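Local coordinates for protein aphrodisin (Mesocricetus auratus, PDB 1E5P) that acts as an aphrodisiac pheromone that elicits copulatory behaviour in male hamsters and, as a lipocalin, probably carries small odorant molecules, at residues E5-W10 and H35-K40; E44-F49 and T61-L66; E21-G26 and N139-L144; L29-R34 and M108-G113. All coordinates share one frame; numbering follows the deposited sequence. Where two conformers were deposited one is given.

Contact 1: residues E5-W10 and H35-K40; sequences ELQGKW and HIDCYK
A bend at chi2 (91°) turns the side chain of Gln7 along the neighbouring strand, and at His35 CG stands anti to the backbone N (chi1 -153°), which swings the imidazole over the peptide of Gly8. Gly8 O lies 3.4 Å above the plane of the His35 ring, over its centre, and Gly8 CA makes a CH-pi contact with the same ring. In one of its two modelled conformers Gln7 uses both ends of its amide: OE1 accepts Cys38 N at 2.8 Å in a nearly straight bond (178°), from above the carbonyl plane, and NE2 donates to Asp37 OD1 at 2.9 Å. A water joins Gln7 NE2 to His35 NE2. The backbone adds a hydrogen-bonded antiparallel pair, Gly8 with Ile36. Glycine suits this place because its backbone angles would jam a CB against the preceding carbonyl. Ile36 packs inward, its CD1 3.8 Å from Trp10 CD1, while Trp10 NE1 is bonded to Leu6 O at 2.8 Å. Gly8 and Trp10 form the Gly-X-Trp signature of lipocalins. An alanine in place of His35 would probably uncover the Gly8 peptide and deprive the bridging water of one partner. The chemistry is two-sided: Gln7, Asp37 and His35 supply polar ties on the more exposed side, while Ile36 meets the indole, whose one N-H is taken up by Leu6 O.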
loop_
_atom_site.group_PDB
_atom_site.type_symbol
_atom_site.label_atom_id
_atom_site.label_comp_id
_atom_site.label_asym_id
_atom_site.label_seq_id
_atom_site.Cartn_x
_atom_site.Cartn_y
_atom_site.Cartn_z
ATOM N N GLU A 5 12.687 -9.547 1.786
ATOM C CA GLU A 5 13.186 -8.197 1.656
ATOM C C GLU A 5 12.131 -7.163 2.058
ATOM O O GLU A 5 12.361 -5.954 2.006
ATOM C CB GLU A 5 13.551 -7.911 0.185
ATOM C CG GLU A 5 14.692 -8.750 -0.345
ATOM C CD GLU A 5 14.694 -8.862 -1.861
ATOM O OE1 GLU A 5 14.686 -7.821 -2.542
ATOM O OE2 GLU A 5 14.699 -10.015 -2.350
ATOM N N LEU A 6 10.961 -7.652 2.433
ATOM C CA LEU A 6 9.850 -6.810 2.842
ATOM C C LEU A 6 9.950 -6.394 4.300
ATOM O O LEU A 6 9.369 -5.364 4.690
ATOM C CB LEU A 6 8.527 -7.530 2.589
ATOM C CG LEU A 6 8.126 -7.897 1.170
ATOM C CD1 LEU A 6 6.839 -8.724 1.185
ATOM C CD2 LEU A 6 7.966 -6.683 0.281
ATOM N N GLN A 7 10.655 -7.122 5.138
ATOM C CA GLN A 7 10.780 -6.839 6.564
ATOM C C GLN A 7 11.447 -5.532 6.947
ATOM O O GLN A 7 12.509 -5.197 6.408
ATOM C CB GLN A 7 11.582 -8.014 7.172
ATOM C CG GLN A 7 12.007 -7.827 8.610
ATOM C CD GLN A 7 11.027 -8.350 9.633
ATOM O OE1 GLN A 7 10.557 -9.491 9.549
ATOM N NE2 GLN A 7 10.737 -7.509 10.623
ATOM N N GLY A 8 10.856 -4.759 7.874
ATOM C CA GLY A 8 11.426 -3.531 8.368
ATOM C C GLY A 8 10.461 -2.354 8.492
ATOM O O GLY A 8 9.258 -2.502 8.324
ATOM N N LYS A 9 11.005 -1.202 8.853
ATOM C CA LYS A 9 10.227 0.032 9.004
ATOM C C LYS A 9 9.961 0.610 7.612
ATOM O O LYS A 9 10.808 0.616 6.718
ATOM C CB LYS A 9 11.025 1.036 9.822
ATOM C CG LYS A 9 10.506 2.462 9.802
ATOM C CD LYS A 9 11.464 3.357 10.588
ATOM C CE LYS A 9 10.706 4.242 11.561
ATOM N NZ LYS A 9 11.657 5.052 12.387
ATOM N N TRP A 10 8.706 1.017 7.380
ATOM C CA TRP A 10 8.324 1.579 6.090
ATOM C C TRP A 10 7.223 2.642 6.308
ATOM O O TRP A 10 6.489 2.547 7.290
ATOM C CB TRP A 10 7.687 0.530 5.170
ATOM C CG TRP A 10 8.598 -0.578 4.766
ATOM C CD1 TRP A 10 8.685 -1.818 5.349
ATOM C CD2 TRP A 10 9.586 -0.545 3.726
ATOM N NE1 TRP A 10 9.673 -2.551 4.719
ATOM C CE2 TRP A 10 10.232 -1.795 3.728
ATOM C CE3 TRP A 10 9.960 0.425 2.800
ATOM C CZ2 TRP A 10 11.248 -2.099 2.817
ATOM C CZ3 TRP A 10 10.976 0.121 1.903
ATOM C CH2 TRP A 10 11.592 -1.132 1.929
ATOM N N HIS A 35 5.285 -0.507 9.541
ATOM C CA HIS A 35 6.276 -1.610 9.647
ATOM C C HIS A 35 5.725 -2.847 8.979
ATOM O O HIS A 35 4.504 -2.981 8.850
ATOM C CB HIS A 35 6.428 -1.937 11.157
ATOM C CG HIS A 35 7.775 -2.527 11.490
ATOM N ND1 HIS A 35 8.851 -1.727 11.807
ATOM C CD2 HIS A 35 8.220 -3.792 11.533
ATOM C CE1 HIS A 35 9.914 -2.481 12.049
ATOM N NE2 HIS A 35 9.563 -3.746 11.881
ATOM N N ILE A 36 6.623 -3.729 8.519
ATOM C CA ILE A 36 6.226 -5.009 7.970
ATOM C C ILE A 36 7.109 -6.057 8.696
ATOM O O ILE A 36 8.302 -5.815 8.800
ATOM C CB ILE A 36 6.488 -5.113 6.461
ATOM C CG1 ILE A 36 5.577 -4.123 5.711
ATOM C CG2 ILE A 36 6.244 -6.537 5.967
ATOM C CD1 ILE A 36 5.840 -4.087 4.212
ATOM N N ASP A 37 6.461 -7.075 9.224
ATOM C CA ASP A 37 7.228 -8.171 9.880
ATOM C C ASP A 37 6.912 -9.427 9.082
ATOM O O ASP A 37 5.736 -9.688 8.812
ATOM C CB ASP A 37 6.832 -8.307 11.349
ATOM C CG ASP A 37 7.303 -7.088 12.126
ATOM O OD1 ASP A 37 8.507 -7.009 12.436
ATOM O OD2 ASP A 37 6.473 -6.204 12.385
ATOM N N CYS A 38 7.943 -10.190 8.729
ATOM C CA CYS A 38 7.760 -11.408 7.952
ATOM C C CYS A 38 7.928 -12.657 8.822
ATOM O O CYS A 38 8.780 -12.634 9.715
ATOM C CB CYS A 38 8.887 -11.512 6.884
ATOM S SG CYS A 38 8.570 -10.403 5.484
ATOM N N TYR A 39 7.055 -13.627 8.618
ATOM C CA TYR A 39 7.137 -14.902 9.315
ATOM C C TYR A 39 7.131 -16.048 8.323
ATOM O O TYR A 39 6.494 -15.983 7.275
ATOM C CB TYR A 39 5.935 -15.046 10.284
ATOM C CG TYR A 39 5.973 -13.932 11.313
ATOM C CD1 TYR A 39 6.728 -14.051 12.466
ATOM C CD2 TYR A 39 5.285 -12.740 11.090
ATOM C CE1 TYR A 39 6.795 -13.030 13.389
ATOM C CE2 TYR A 39 5.368 -11.703 11.999
ATOM C CZ TYR A 39 6.110 -11.851 13.140
ATOM O OH TYR A 39 6.189 -10.827 14.057
ATOM N N LYS A 40 7.844 -17.130 8.638
ATOM C CA LYS A 40 7.843 -18.350 7.820
ATOM C C LYS A 40 8.251 -18.014 6.386
ATOM O O LYS A 40 7.497 -18.250 5.432
ATOM C CB LYS A 40 6.450 -18.958 7.840
ATOM C CG LYS A 40 6.018 -19.280 9.260
ATOM C CD LYS A 40 4.582 -19.736 9.378
HETATM O O HOH W 1 12.360 -4.836 11.597
#

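Contact 2: residues E44-F49 and T61-L66; sequences EMEITF and TVIGYL
The arms of a beta-hairpin, formed by strands 44-53 and 56-66, meet here as Met45 pairs with Gly64 and Ile47 with Val62. These are the hydrogen-bonded antiparallel pairs: Gly64 N reaches Met45 O at 2.8 Å, and Ile47 N approaches Val62 O, also at 2.8 Å, nearly along the C=O axis. The N-to-C directions of the two short segments are 156° apart, close to antiparallel. Gly64 brings no side chain to the face it shares with Met45, a selenomethionine here. In the lipocalin barrel this face looks inward, and it carries apolar residues: Ile47 CB lies 4.2 Å from Val62 CG2, and Phe82 of strand 79-87 packs on both Met45 and Ile47. Phe49 has its CG between the backbone N and the carbonyl carbon (chi1 61°), a rotamer that carries the ring across to the partner strand; its CE1 meets Val62 CG2 at 3.8 Å, with the valine methyls at the ring edge. The other face is more polar, as befits the outside of the barrel. There, in the conformers given, the aliphatic part of Glu46 lies against Ile63, CB 3.4 Å from CD1, and Glu44 CG meets Tyr65 CE1 at 3.8 Å. Ile63 CG2 covers one face of that Tyr65 ring. Thr48 and Thr61 stand side by side and point the same way, Thr48 OG1 touching Thr61 CG2 at 3.5 Å.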
loop_
_atom_site.group_PDB
_atom_site.type_symbol
_atom_site.label_atom_id
_atom_site.label_comp_id
_atom_site.label_asym_id
_atom_site.label_seq_id
_atom_site.Cartn_x
_atom_site.Cartn_y
_atom_site.Cartn_z
ATOM N N GLU A 44 3.787 -15.291 5.844
ATOM C CA GLU A 44 2.809 -14.522 6.646
ATOM C C GLU A 44 3.441 -13.124 6.762
ATOM O O GLU A 44 4.606 -13.068 7.181
ATOM C CB GLU A 44 2.538 -15.132 7.991
ATOM C CG GLU A 44 1.552 -16.282 8.026
ATOM C CD GLU A 44 1.520 -16.880 9.448
ATOM O OE1 GLU A 44 2.190 -16.313 10.329
ATOM O OE2 GLU A 44 0.843 -17.901 9.619
HETATM N N MSE A 45 2.767 -12.049 6.376
HETATM C CA MSE A 45 3.393 -10.703 6.362
HETATM C C MSE A 45 2.497 -9.822 7.240
HETATM O O MSE A 45 1.384 -9.546 6.792
HETATM C CB MSE A 45 3.515 -10.104 4.952
HETATM C CG MSE A 45 3.737 -8.631 4.762
HETATM SE SE MSE A 45 4.057 -7.869 3.131
HETATM C CE MSE A 45 3.429 -9.163 2.075
ATOM N N GLU A 46 2.960 -9.524 8.448
ATOM C CA GLU A 46 2.172 -8.655 9.312
ATOM C C GLU A 46 2.451 -7.200 8.956
ATOM O O GLU A 46 3.598 -6.777 8.933
ATOM C CB GLU A 46 2.501 -8.851 10.772
ATOM C CG GLU A 46 1.748 -7.821 11.611
ATOM C CD GLU A 46 2.138 -7.956 13.069
ATOM O OE1 GLU A 46 3.233 -8.509 13.287
ATOM O OE2 GLU A 46 1.327 -7.511 13.892
ATOM N N ILE A 47 1.382 -6.436 8.731
ATOM C CA ILE A 47 1.578 -5.037 8.341
ATOM C C ILE A 47 1.023 -4.153 9.460
ATOM O O ILE A 47 -0.112 -4.396 9.863
ATOM C CB ILE A 47 0.846 -4.722 7.010
ATOM C CG1 ILE A 47 1.420 -5.631 5.906
ATOM C CG2 ILE A 47 1.021 -3.270 6.632
ATOM C CD1 ILE A 47 0.671 -5.627 4.602
ATOM N N THR A 48 1.841 -3.223 9.926
ATOM C CA THR A 48 1.388 -2.284 10.978
ATOM C C THR A 48 1.265 -0.919 10.269
ATOM O O THR A 48 2.184 -0.564 9.554
ATOM C CB THR A 48 2.444 -2.197 12.075
ATOM O OG1 THR A 48 2.587 -3.514 12.653
ATOM C CG2 THR A 48 2.022 -1.234 13.190
ATOM N N PHE A 49 0.135 -0.276 10.492
ATOM C CA PHE A 49 -0.101 0.983 9.780
ATOM C C PHE A 49 -1.133 1.812 10.519
ATOM O O PHE A 49 -1.814 1.331 11.438
ATOM C CB PHE A 49 -0.613 0.668 8.359
ATOM C CG PHE A 49 -1.913 -0.092 8.325
ATOM C CD1 PHE A 49 -1.930 -1.475 8.472
ATOM C CD2 PHE A 49 -3.128 0.557 8.171
ATOM C CE1 PHE A 49 -3.111 -2.190 8.475
ATOM C CE2 PHE A 49 -4.322 -0.142 8.153
ATOM C CZ PHE A 49 -4.316 -1.528 8.283
ATOM N N THR A 61 -3.047 -3.479 12.944
ATOM C CA THR A 61 -2.219 -4.546 12.393
ATOM C C THR A 61 -3.133 -5.507 11.623
ATOM O O THR A 61 -4.274 -5.765 12.038
ATOM C CB THR A 61 -1.439 -5.377 13.423
ATOM O OG1 THR A 61 -2.370 -5.937 14.353
ATOM C CG2 THR A 61 -0.405 -4.529 14.137
ATOM N N VAL A 62 -2.665 -5.981 10.482
ATOM C CA VAL A 62 -3.362 -7.003 9.721
ATOM C C VAL A 62 -2.292 -8.023 9.272
ATOM O O VAL A 62 -1.100 -7.704 9.271
ATOM C CB VAL A 62 -4.096 -6.509 8.462
ATOM C CG1 VAL A 62 -5.223 -5.560 8.836
ATOM C CG2 VAL A 62 -3.136 -5.868 7.484
ATOM N N ILE A 63 -2.737 -9.215 8.938
ATOM C CA ILE A 63 -1.821 -10.243 8.446
ATOM C C ILE A 63 -2.116 -10.591 6.987
ATOM O O ILE A 63 -3.277 -10.836 6.661
ATOM C CB ILE A 63 -1.897 -11.527 9.287
ATOM C CG1 ILE A 63 -1.633 -11.240 10.760
ATOM C CG2 ILE A 63 -0.915 -12.574 8.738
ATOM C CD1 ILE A 63 -0.247 -10.743 11.075
ATOM N N GLY A 64 -1.100 -10.552 6.140
ATOM C CA GLY A 64 -1.248 -10.963 4.747
ATOM C C GLY A 64 -0.751 -12.430 4.662
ATOM O O GLY A 64 0.326 -12.734 5.180
ATOM N N TYR A 65 -1.524 -13.243 3.988
ATOM C CA TYR A 65 -1.223 -14.674 3.859
ATOM C C TYR A 65 -0.880 -14.991 2.414
ATOM O O TYR A 65 -1.702 -14.786 1.531
ATOM C CB TYR A 65 -2.446 -15.491 4.306
ATOM C CG TYR A 65 -2.747 -15.295 5.786
ATOM C CD1 TYR A 65 -2.015 -16.025 6.708
ATOM C CD2 TYR A 65 -3.695 -14.388 6.227
ATOM C CE1 TYR A 65 -2.231 -15.869 8.072
ATOM C CE2 TYR A 65 -3.929 -14.242 7.604
ATOM C CZ TYR A 65 -3.190 -14.979 8.497
ATOM O OH TYR A 65 -3.397 -14.831 9.851
ATOM N N LEU A 66 0.317 -15.511 2.183
ATOM C CA LEU A 66 0.802 -15.835 0.862
ATOM C C LEU A 66 0.101 -17.072 0.311
ATOM O O LEU A 66 0.001 -18.090 1.014
ATOM C CB LEU A 66 2.334 -16.056 0.943
ATOM C CG LEU A 66 3.020 -16.379 -0.392
ATOM C CD1 LEU A 66 2.844 -15.240 -1.389
ATOM C CD2 LEU A 66 4.513 -16.620 -0.119
#

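Contact 3: residues E21-G26 and N139-L144; sequences EKIEEG and NILNIL
Ile23 presses on Leu141 where the long loop between strands 8-17 and 32-39 of the lipocalin barrel folds against the short strand 140-142, which itself pairs with strand 8-17. The tight part is mainly aliphatic. Ile23 carries CG1 between its backbone N and carbonyl carbon (chi1 58°), and its outer end CD1 meets Leu141 CD1 at 3.7 Å, the two side chains crossing at a slant. The same CD1 also rests 3.8 Å from Asn139 O. Branched aliphatic residues suit a largely buried meeting without hydrogen bonds between the segments, since their methyls ask for no polar partner. Ile15 of strand 8-17 adjoins this packing, touching both Ile23 and Ile143. The other side is looser: Glu24, partly exposed and modelled in two conformers, brings only its CG near Leu141 CD1, at 4.0 Å, so that its aliphatic portion covers the leucine while its carboxylate is not needed for the contact. Ile143 adds a distant touch, its CD1 4.3 Å from Ile23 O. The carbonyl of this buried isoleucine has a partner: Ile23 O accepts a hydrogen bond from Arg30 NH1, and Leu141 CD1 lies 3.7 Å from Ile23 O.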
loop_
_atom_site.group_PDB
_atom_site.type_symbol
_atom_site.label_atom_id
_atom_site.label_comp_id
_atom_site.label_asym_id
_atom_site.label_seq_id
_atom_site.Cartn_x
_atom_site.Cartn_y
_atom_site.Cartn_z
ATOM N N GLU A 21 -11.697 8.296 -4.813
ATOM C CA GLU A 21 -12.263 8.614 -3.518
ATOM C C GLU A 21 -11.797 7.636 -2.437
ATOM O O GLU A 21 -11.784 7.999 -1.269
ATOM C CB GLU A 21 -13.785 8.683 -3.534
ATOM C CG GLU A 21 -14.521 7.417 -3.832
ATOM C CD GLU A 21 -14.533 6.912 -5.243
ATOM O OE1 GLU A 21 -14.184 7.662 -6.185
ATOM O OE2 GLU A 21 -14.902 5.709 -5.382
ATOM N N LYS A 22 -11.397 6.423 -2.824
ATOM C CA LYS A 22 -10.945 5.453 -1.825
ATOM C C LYS A 22 -9.655 5.860 -1.119
ATOM O O LYS A 22 -9.377 5.404 0.011
ATOM C CB LYS A 22 -10.694 4.107 -2.519
ATOM C CG LYS A 22 -11.935 3.369 -2.995
ATOM C CD LYS A 22 -12.644 2.699 -1.811
ATOM C CE LYS A 22 -13.841 1.850 -2.283
ATOM N NZ LYS A 22 -14.454 1.165 -1.102
ATOM N N ILE A 23 -8.838 6.689 -1.768
ATOM C CA ILE A 23 -7.516 7.024 -1.245
ATOM C C ILE A 23 -7.333 8.489 -0.897
ATOM O O ILE A 23 -6.257 8.888 -0.421
ATOM C CB ILE A 23 -6.404 6.532 -2.189
ATOM C CG1 ILE A 23 -6.530 7.115 -3.608
ATOM C CG2 ILE A 23 -6.446 5.012 -2.285
ATOM C CD1 ILE A 23 -5.228 7.027 -4.402
ATOM N N GLU A 24 -8.378 9.294 -1.170
ATOM C CA GLU A 24 -8.264 10.697 -0.717
ATOM C C GLU A 24 -8.473 10.771 0.791
ATOM O O GLU A 24 -8.791 9.773 1.445
ATOM C CB GLU A 24 -9.346 11.515 -1.430
ATOM C CG GLU A 24 -9.029 11.498 -2.939
ATOM C CD GLU A 24 -9.683 12.672 -3.625
ATOM O OE1 GLU A 24 -10.891 12.861 -3.359
ATOM O OE2 GLU A 24 -9.009 13.378 -4.401
ATOM N N GLU A 25 -8.263 11.953 1.365
ATOM C CA GLU A 25 -8.537 12.131 2.801
ATOM C C GLU A 25 -9.990 11.679 3.045
ATOM O O GLU A 25 -10.886 12.003 2.286
ATOM C CB GLU A 25 -8.421 13.628 3.125
ATOM C CG GLU A 25 -8.626 14.027 4.556
ATOM C CD GLU A 25 -8.650 15.532 4.790
ATOM O OE1 GLU A 25 -8.532 16.288 3.817
ATOM O OE2 GLU A 25 -8.811 15.948 5.961
ATOM N N GLY A 26 -10.184 10.877 4.076
ATOM C CA GLY A 26 -11.486 10.352 4.427
ATOM C C GLY A 26 -11.763 8.976 3.838
ATOM O O GLY A 26 -12.683 8.281 4.256
ATOM N N ASN A 139 -4.368 10.214 -10.786
ATOM C CA ASN A 139 -4.848 9.544 -9.583
ATOM C C ASN A 139 -3.691 9.136 -8.675
ATOM O O ASN A 139 -3.929 8.350 -7.729
ATOM C CB ASN A 139 -5.682 8.324 -9.947
ATOM C CG ASN A 139 -7.065 8.604 -10.483
ATOM O OD1 ASN A 139 -7.960 7.743 -10.447
ATOM N ND2 ASN A 139 -7.265 9.830 -10.982
ATOM N N ILE A 140 -2.478 9.572 -8.951
ATOM C CA ILE A 140 -1.326 9.316 -8.078
ATOM C C ILE A 140 -1.287 10.399 -7.009
ATOM O O ILE A 140 -1.156 11.617 -7.313
ATOM C CB ILE A 140 0.009 9.301 -8.852
ATOM C CG1 ILE A 140 0.066 8.150 -9.857
ATOM C CG2 ILE A 140 1.194 9.222 -7.895
ATOM C CD1 ILE A 140 1.189 8.312 -10.884
ATOM N N LEU A 141 -1.433 9.999 -5.743
ATOM C CA LEU A 141 -1.444 10.931 -4.640
ATOM C C LEU A 141 -0.222 10.865 -3.736
ATOM O O LEU A 141 0.304 9.794 -3.425
ATOM C CB LEU A 141 -2.704 10.699 -3.766
ATOM C CG LEU A 141 -4.050 10.790 -4.503
ATOM C CD1 LEU A 141 -5.184 10.594 -3.501
ATOM C CD2 LEU A 141 -4.200 12.137 -5.202
ATOM N N ASN A 142 0.193 12.047 -3.270
ATOM C CA ASN A 142 1.316 12.150 -2.331
ATOM C C ASN A 142 0.812 11.925 -0.906
ATOM O O ASN A 142 0.150 12.792 -0.317
ATOM C CB ASN A 142 1.956 13.541 -2.431
ATOM C CG ASN A 142 3.247 13.674 -1.610
ATOM O OD1 ASN A 142 3.444 12.957 -0.638
ATOM N N ILE A 143 1.063 10.763 -0.386
ATOM C CA ILE A 143 0.522 10.407 0.949
ATOM C C ILE A 143 1.487 10.856 2.023
ATOM O O ILE A 143 1.084 11.251 3.108
ATOM C CB ILE A 143 0.346 8.876 0.994
ATOM C CG1 ILE A 143 -0.535 8.406 -0.164
ATOM C CG2 ILE A 143 -0.195 8.421 2.341
ATOM C CD1 ILE A 143 -1.927 9.006 -0.182
ATOM N N LEU A 144 2.782 10.851 1.706
ATOM C CA LEU A 144 3.783 11.243 2.713
ATOM C C LEU A 144 3.516 12.614 3.290
ATOM O O LEU A 144 3.675 12.852 4.496
ATOM C CB LEU A 144 5.159 11.177 2.023
ATOM C CG LEU A 144 6.351 11.604 2.856
ATOM C CD1 LEU A 144 6.572 10.640 4.019
ATOM C CD2 LEU A 144 7.600 11.648 1.978
#

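Contact 4: residues L29-R34 and M108-G113; sequences LRFYFR and MIVVAG
The Phe33 ring meets Val110 at its edge, CE2 lying 3.7 Å from CG1, while one of its faces is covered by Phe31, whose CE2 sits 3.5 Å above the plane of the Phe33 ring, over its centre. Phe33 CZ in turn lies in the plane of the Phe31 ring, at its edge, as does Leu29 O. Phe31 was modelled in two conformers, so these details hold for one of them. In that conformer Phe31 and Val110 point toward each other from opposite directions, and CZ of Phe31 comes to 3.8 Å from Val110 CG1. Val110 can serve both rings because CG1 is turned anti to its backbone N (chi1 175°). Ala112 is small enough to let Phe33 come close, its CB 3.8 Å from Phe33 CE2. Farther along, Leu29 CD1 touches the selenium SE of Met108, a selenomethionine, at 3.8 Å. A glycine at Val110 would probably open a gap beside the two rings, with Phe33 CE2 keeping only Ala112 CB on this strand and Phe31 CZ losing its methyl contact. No hydrogen bond links the segments, which run in nearly the same direction, 13° apart, both flanking strand 8-17. Alternate residues from each, Leu29, Phe31, Phe33 and Met108, Val110, Ala112, meet near the centre of the chain, the inward-facing apolar lining expected of the lipocalin calyx, where relatives hold small hydrophobic ligands.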
loop_
_atom_site.group_PDB
_atom_site.type_symbol
_atom_site.label_atom_id
_atom_site.label_comp_id
_atom_site.label_asym_id
_atom_site.label_seq_id
_atom_site.Cartn_x
_atom_site.Cartn_y
_atom_site.Cartn_z
ATOM N N LEU A 29 -9.041 3.450 2.133
ATOM C CA LEU A 29 -7.797 2.790 1.692
ATOM C C LEU A 29 -6.597 3.723 1.717
ATOM O O LEU A 29 -5.559 3.405 1.138
ATOM C CB LEU A 29 -7.996 2.174 0.308
ATOM C CG LEU A 29 -9.200 1.205 0.180
ATOM C CD1 LEU A 29 -9.276 0.679 -1.233
ATOM C CD2 LEU A 29 -9.065 0.078 1.207
ATOM N N ARG A 30 -6.750 4.870 2.390
ATOM C CA ARG A 30 -5.626 5.796 2.541
ATOM C C ARG A 30 -4.890 5.393 3.824
ATOM O O ARG A 30 -5.293 5.718 4.922
ATOM C CB ARG A 30 -6.075 7.258 2.590
ATOM C CG ARG A 30 -4.868 8.209 2.559
ATOM C CD ARG A 30 -5.369 9.649 2.610
ATOM N NE ARG A 30 -4.299 10.643 2.565
ATOM C CZ ARG A 30 -3.988 11.305 1.439
ATOM N NH1 ARG A 30 -4.636 11.073 0.309
ATOM N NH2 ARG A 30 -3.017 12.226 1.469
ATOM N N PHE A 31 -3.822 4.626 3.648
ATOM C CA PHE A 31 -3.166 4.127 4.869
ATOM C C PHE A 31 -1.699 4.502 4.868
ATOM O O PHE A 31 -1.058 4.704 3.828
ATOM C CB PHE A 31 -3.424 2.637 5.004
ATOM C CG PHE A 31 -2.565 1.903 3.994
ATOM C CD1 PHE A 31 -2.897 1.803 2.662
ATOM C CD2 PHE A 31 -1.390 1.333 4.453
ATOM C CE1 PHE A 31 -2.037 1.134 1.790
ATOM C CE2 PHE A 31 -0.545 0.658 3.596
ATOM C CZ PHE A 31 -0.878 0.562 2.254
ATOM N N TYR A 32 -1.238 4.634 6.107
ATOM C CA TYR A 32 0.106 5.100 6.378
ATOM C C TYR A 32 0.919 3.966 7.020
ATOM O O TYR A 32 0.755 3.668 8.203
ATOM C CB TYR A 32 0.042 6.321 7.297
ATOM C CG TYR A 32 -0.872 7.441 6.787
ATOM C CD1 TYR A 32 -2.215 7.500 7.082
ATOM C CD2 TYR A 32 -0.315 8.405 5.955
ATOM C CE1 TYR A 32 -3.002 8.541 6.581
ATOM C CE2 TYR A 32 -1.083 9.453 5.461
ATOM C CZ TYR A 32 -2.420 9.493 5.771
ATOM O OH TYR A 32 -3.215 10.518 5.278
ATOM N N PHE A 33 1.773 3.341 6.187
ATOM C CA PHE A 33 2.589 2.256 6.739
ATOM C C PHE A 33 3.428 2.696 7.938
ATOM O O PHE A 33 3.829 3.850 8.059
ATOM C CB PHE A 33 3.618 1.771 5.692
ATOM C CG PHE A 33 3.228 0.710 4.734
ATOM C CD1 PHE A 33 3.071 -0.612 5.128
ATOM C CD2 PHE A 33 3.082 1.008 3.385
ATOM C CE1 PHE A 33 2.743 -1.591 4.215
ATOM C CE2 PHE A 33 2.752 0.029 2.460
ATOM C CZ PHE A 33 2.574 -1.263 2.889
ATOM N N ARG A 34 3.729 1.709 8.798
ATOM C CA ARG A 34 4.715 1.885 9.852
ATOM C C ARG A 34 5.717 0.718 9.839
ATOM O O ARG A 34 6.908 0.985 10.063
ATOM C CB ARG A 34 4.093 1.977 11.252
ATOM C CG ARG A 34 3.294 3.286 11.464
ATOM C CD ARG A 34 4.246 4.457 11.592
ATOM N NE ARG A 34 3.638 5.775 11.866
ATOM C CZ ARG A 34 3.254 6.580 10.873
ATOM N NH1 ARG A 34 3.391 6.224 9.604
ATOM N NH2 ARG A 34 2.755 7.785 11.157
HETATM N N MSE A 108 -5.026 -0.657 -7.163
HETATM C CA MSE A 108 -4.174 0.341 -6.555
HETATM C C MSE A 108 -2.679 -0.012 -6.712
HETATM O O MSE A 108 -2.343 -1.175 -6.909
HETATM C CB MSE A 108 -4.363 0.365 -5.011
HETATM C CG MSE A 108 -5.711 0.407 -4.413
HETATM SE SE MSE A 108 -5.844 0.093 -2.638
HETATM C CE MSE A 108 -4.608 1.191 -1.947
ATOM N N ILE A 109 -1.890 1.038 -6.634
ATOM C CA ILE A 109 -0.434 0.894 -6.555
ATOM C C ILE A 109 -0.040 1.644 -5.282
ATOM O O ILE A 109 -0.499 2.763 -5.049
ATOM C CB ILE A 109 0.340 1.491 -7.742
ATOM C CG1 ILE A 109 0.024 0.675 -8.994
ATOM C CG2 ILE A 109 1.848 1.463 -7.448
ATOM C CD1 ILE A 109 0.407 1.370 -10.287
ATOM N N VAL A 110 0.747 1.002 -4.425
ATOM C CA VAL A 110 1.221 1.630 -3.209
ATOM C C VAL A 110 2.758 1.616 -3.245
ATOM O O VAL A 110 3.347 0.572 -3.569
ATOM C CB VAL A 110 0.745 0.849 -1.951
ATOM C CG1 VAL A 110 1.335 1.446 -0.699
ATOM C CG2 VAL A 110 -0.787 0.857 -1.933
ATOM N N VAL A 111 3.363 2.766 -3.004
ATOM C CA VAL A 111 4.847 2.798 -2.941
ATOM C C VAL A 111 5.233 3.049 -1.483
ATOM O O VAL A 111 4.929 4.093 -0.925
ATOM C CB VAL A 111 5.469 3.876 -3.828
ATOM C CG1 VAL A 111 7.006 3.803 -3.762
ATOM C CG2 VAL A 111 4.981 3.768 -5.266
ATOM N N ALA A 112 5.869 2.060 -0.871
ATOM C CA ALA A 112 6.354 2.186 0.502
ATOM C C ALA A 112 7.826 2.640 0.439
ATOM O O ALA A 112 8.496 2.248 -0.506
ATOM C CB ALA A 112 6.291 0.821 1.175
ATOM N N GLY A 113 8.282 3.419 1.400
ATOM C CA GLY A 113 9.660 3.854 1.416
ATOM C C GLY A 113 10.179 4.103 2.817
ATOM O O GLY A 113 9.459 4.028 3.809
#

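Contacts 1, 2 and 4 meet around strand 32-39. Contacts 1 and 2 touch through Leu6 CD1 and Met45 SE, 3.5 Å apart, and contacts 2 and 4 through Ile47 CG2 and Phe33 CE1, 3.4 Å apart. Trp10 of contact 1 also packs on Ala112 and Gly113 of contact 4. Contact 3 sits on the opposite side of the chain's centre from contact 1, their centres about 24 Å apart, yet it reaches contact 4 through a probable hydrogen bond of 2.9 Å between Lys22 O and Leu29 N. With its centre about 3 Å from that of the chain, contact 4 is the one placed to line the pocket expected of a lipocalin.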